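Lmo0794 protein (Listeria monocytogenes, PDB 3EW7) is of unknown function but probably binds NAD or NADP on a Rossmann-type fold and may act as an oxidoreductase. Local coordinates at residues R132-Q137 with Y152-A157; G35-T38 with D43-I46. The protein carries 3 engineered substitutions. One frame throughout, in Å; residues are numbered along the deposited sequence.

In the fold
Both contacts tie a helix to a strand of the same seven-stranded parallel sheet, whose strand order 3-2-1-4-5-6-7 fits a Rossmann-type dinucleotide-binding fold. Contact 2 lies at one outermost strand, 45-48, and contact 1 on strand 150-154, which adjoins the other outermost strand, 207-209. They fall on opposite sides of the chain's centre, about 28 Å apart between centres and about 19 Å between nearest atoms, so they do not touch. In the chain they follow one another, contact 2 being complete before contact 1 begins. Their chemistry differs as well: contact 1 is buried and built round a tyrosine-glutamine hydrogen bond, whereas contact 2 is a partly buried isoleucine cluster.

Contact 1 (R132-Q137 with Y152-A157); sequences RAQAKQ and YISPSA
Tyr152 meets Gln134 and Gln137 in a buried helix-on-sheet contact, partly polar, between helix 131-142 and strand 150-154 of the Rossmann-type fold. The short segments 132-137 and 152-154 run nearly antiparallel, and their axes come no closer than 11.3 Å. That gap is bridged by long side chains, chiefly the tyrosine, whose CG stands anti to the backbone N (chi1 -160°) and whose phenol reaches up to the helix.

At the far end of the ring the hydroxyl donates a hydrogen bond to Gln137, with Tyr152 OH 2.9 Å from Gln137 OE1. The donor sits almost in line with the amide C=O, the C=O...OH angle being 162°. The amide oxygen lies at the ring edge, near its plane, while the amide itself is turned steeply against the ring, the two planes 74° apart. The other end of this amide is engaged too, since Gln137 NE2 makes a weak hydrogen bond to His79 O.

Gln134, one turn earlier, comes in obliquely with its aliphatic part. Its CG lies 3.4 Å from Tyr152 CZ, and its CD is 3.7 Å from Tyr152 CE2, so the amide carbon follows the same side of the phenol. Beyond the tyrosine, Gln134 NE2 approaches Ser154 OG at 3.9 Å, which is packing only; the serine hydroxyl is hydrogen-bonded to His207 NE2.

The helix belongs to the beta-alpha-beta crossover that joins strand 97-101 to strand 150-154, its neighbour in the sheet. Within that unit Tyr152 also packs on Val100 of the first strand and on Leu138 and Leu141 of the helix, and it meets the His207 ring of the outermost strand 207-209 edge-to-face.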
# COMPACT_ATOMS: atom_id res chain seq x y z
N ARG A 132 13.70 -8.52 7.22
CA ARG A 132 14.79 -8.25 6.30
C ARG A 132 14.26 -7.76 4.96
O ARG A 132 14.89 -6.94 4.30
CB ARG A 132 15.66 -9.49 6.10
CG ARG A 132 14.89 -10.80 5.90
CD ARG A 132 15.86 -11.96 5.63
NE ARG A 132 17.08 -11.86 6.46
CZ ARG A 132 17.19 -12.27 7.72
NH1 ARG A 132 16.15 -12.83 8.34
NH2 ARG A 132 18.33 -12.11 8.37
N ALA A 133 13.10 -8.27 4.56
CA ALA A 133 12.50 -7.87 3.30
C ALA A 133 12.23 -6.38 3.35
O ALA A 133 12.47 -5.66 2.38
CB ALA A 133 11.20 -8.61 3.07
N GLN A 134 11.76 -5.91 4.49
CA GLN A 134 11.46 -4.50 4.66
C GLN A 134 12.72 -3.68 4.54
O GLN A 134 12.75 -2.68 3.82
CB GLN A 134 10.82 -4.25 6.02
CG GLN A 134 10.22 -2.87 6.14
CD GLN A 134 9.77 -2.56 7.53
OE1 GLN A 134 10.50 -1.93 8.30
NE2 GLN A 134 8.56 -3.00 7.89
N ALA A 135 13.75 -4.10 5.27
CA ALA A 135 15.02 -3.40 5.26
C ALA A 135 15.52 -3.28 3.83
O ALA A 135 16.03 -2.24 3.44
CB ALA A 135 16.04 -4.14 6.11
N LYS A 136 15.35 -4.34 3.06
CA LYS A 136 15.77 -4.34 1.67
C LYS A 136 15.01 -3.29 0.87
O LYS A 136 15.62 -2.48 0.16
CB LYS A 136 15.54 -5.72 1.05
CG LYS A 136 16.77 -6.59 1.06
CD LYS A 136 17.44 -6.61 -0.30
CE LYS A 136 18.89 -7.07 -0.19
NZ LYS A 136 19.80 -6.00 0.35
N GLN A 137 13.69 -3.31 0.98
CA GLN A 137 12.85 -2.34 0.27
C GLN A 137 13.33 -0.94 0.60
O GLN A 137 13.50 -0.10 -0.28
CB GLN A 137 11.39 -2.50 0.68
CG GLN A 137 10.80 -3.87 0.38
CD GLN A 137 9.37 -4.01 0.86
OE1 GLN A 137 9.07 -3.74 2.02
NE2 GLN A 137 8.49 -4.43 -0.03
N TYR A 152 6.99 5.18 3.28
CA TYR A 152 6.90 3.84 3.84
C TYR A 152 6.34 3.99 5.25
O TYR A 152 6.91 4.72 6.07
CB TYR A 152 8.28 3.19 3.89
CG TYR A 152 8.22 1.68 4.01
CD1 TYR A 152 8.38 0.87 2.89
CD2 TYR A 152 7.97 1.06 5.24
CE1 TYR A 152 8.29 -0.51 2.98
CE2 TYR A 152 7.87 -0.32 5.35
CZ TYR A 152 8.03 -1.10 4.21
OH TYR A 152 7.92 -2.47 4.30
N ILE A 153 5.23 3.31 5.52
CA ILE A 153 4.60 3.39 6.83
C ILE A 153 4.63 2.08 7.63
O ILE A 153 4.33 1.00 7.10
CB ILE A 153 3.13 3.87 6.70
CG1 ILE A 153 2.53 4.11 8.09
CG2 ILE A 153 2.30 2.86 5.93
CD1 ILE A 153 1.14 4.69 8.05
N SER A 154 5.03 2.20 8.89
CA SER A 154 5.11 1.07 9.81
C SER A 154 4.16 1.32 10.98
O SER A 154 3.96 2.46 11.40
CB SER A 154 6.53 0.90 10.35
OG SER A 154 7.40 0.43 9.34
N PRO A 155 3.56 0.24 11.51
CA PRO A 155 2.63 0.34 12.63
C PRO A 155 3.36 0.52 13.95
O PRO A 155 4.54 0.16 14.08
CB PRO A 155 1.90 -0.98 12.57
CG PRO A 155 2.99 -1.91 12.17
CD PRO A 155 3.67 -1.15 11.05
N SER A 156 2.66 1.06 14.93
CA SER A 156 3.25 1.29 16.24
C SER A 156 3.57 0.02 17.05
O SER A 156 4.71 -0.16 17.48
CB SER A 156 2.36 2.23 17.06
OG SER A 156 0.99 1.88 16.98
N ALA A 157 2.60 -0.88 17.22
CA ALA A 157 2.83 -2.06 18.06
C ALA A 157 2.69 -3.49 17.52
O ALA A 157 3.70 -4.16 17.30
CB ALA A 157 1.98 -1.92 19.32

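Contact 2 (G35-T38 with D43-I46); sequences GKIT and DINI
Ile37, Ile44 and Ile46 form the apolar join, within a beta-alpha-beta unit of strand 26-31, helix 35-40 and strand 45-48, between the helix and the second strand with the residue leading into it. Ile37 is buried and directs its side chain from the helix toward segment 43-46, where two methyl-tipped chains receive it. Its CG2 branch touches the end of Ile46, with Ile37 CG2 3.9 Å from Ile46 CD1. The two side chains slide past each other in opposite directions, so the methyl branch of one lies by the terminal methyl of the other.

Ile46 gets there with CG1 anti to its carbonyl carbon (chi1 -72°) and an extended end that carries CD1 to the helix. The second contact falls on the other branch of Ile37, whose CG1 lies 4.4 Å from Ile44 CD1. Ile44 does not set out toward the helix; only the end of its chain bends nearer. Ile44 and Ile46, with one residue between them, bring their ends together, Ile44 CD1 lying 4.3 Å from Ile46 CD1.

The unit forms one border of the Rossmann-type sheet: strand 45-48 is the outermost strand here and pairs in parallel with strand 26-31, with a backbone hydrogen bond between Asn45 and Ala29. Ile37 also touches Ala29 of that inner strand, so this helix side chain packs on both strands of the unit; Ile44 touches Ala29 too.

Thr38, which is exposed, crosses Ile46 at about a right angle, its hydroxyl oxygen OG1 standing 4.1 Å from Ile46 CD1. This is van der Waals packing against a methyl group; the hydroxyl is hydrogen-bonded to Ala34 O.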
# COMPACT_ATOMS: atom_id res chain seq x y z
N GLY A 35 -12.24 -11.88 -7.58
CA GLY A 35 -12.96 -12.87 -6.82
C GLY A 35 -13.60 -12.49 -5.49
O GLY A 35 -14.82 -12.32 -5.39
N LYS A 36 -12.77 -12.34 -4.46
CA LYS A 36 -13.23 -11.95 -3.13
C LYS A 36 -13.99 -10.63 -3.15
O LYS A 36 -15.18 -10.56 -2.81
CB LYS A 36 -12.03 -11.88 -2.16
N ILE A 37 -13.29 -9.58 -3.57
CA ILE A 37 -13.81 -8.20 -3.62
C ILE A 37 -15.15 -7.84 -4.28
O ILE A 37 -15.92 -7.06 -3.72
CB ILE A 37 -12.78 -7.23 -4.27
CG1 ILE A 37 -13.20 -5.77 -4.05
CG2 ILE A 37 -12.72 -7.47 -5.78
CD1 ILE A 37 -12.58 -5.13 -2.84
N THR A 38 -15.40 -8.36 -5.49
CA THR A 38 -16.62 -8.05 -6.23
C THR A 38 -17.88 -8.25 -5.38
O THR A 38 -18.75 -7.36 -5.31
CB THR A 38 -16.74 -8.92 -7.50
OG1 THR A 38 -15.62 -8.66 -8.35
CG2 THR A 38 -18.03 -8.59 -8.26
N ASP A 43 -19.55 -0.94 -5.58
CA ASP A 43 -19.62 0.49 -5.85
C ASP A 43 -18.27 1.13 -6.15
O ASP A 43 -18.22 2.21 -6.74
CB ASP A 43 -20.27 1.20 -4.68
N ILE A 44 -17.19 0.47 -5.75
CA ILE A 44 -15.85 1.00 -5.96
C ILE A 44 -15.19 0.52 -7.26
O ILE A 44 -15.48 -0.58 -7.74
CB ILE A 44 -14.94 0.66 -4.73
CG1 ILE A 44 -13.76 -0.23 -5.12
CG2 ILE A 44 -15.78 -0.03 -3.65
CD1 ILE A 44 -14.12 -1.69 -5.34
N ASN A 45 -14.33 1.35 -7.82
CA ASN A 45 -13.63 1.03 -9.07
C ASN A 45 -12.68 -0.17 -8.91
O ASN A 45 -12.06 -0.35 -7.86
CB ASN A 45 -12.84 2.25 -9.53
CG ASN A 45 -12.69 2.31 -11.03
OD1 ASN A 45 -12.55 1.29 -11.69
ND2 ASN A 45 -12.72 3.52 -11.57
N ILE A 46 -12.57 -0.99 -9.94
CA ILE A 46 -11.72 -2.18 -9.89
C ILE A 46 -10.79 -2.33 -11.09
O ILE A 46 -11.23 -2.30 -12.24
CB ILE A 46 -12.55 -3.48 -9.81
CG1 ILE A 46 -13.19 -3.62 -8.43
CG2 ILE A 46 -11.66 -4.68 -10.06
CD1 ILE A 46 -14.08 -4.85 -8.31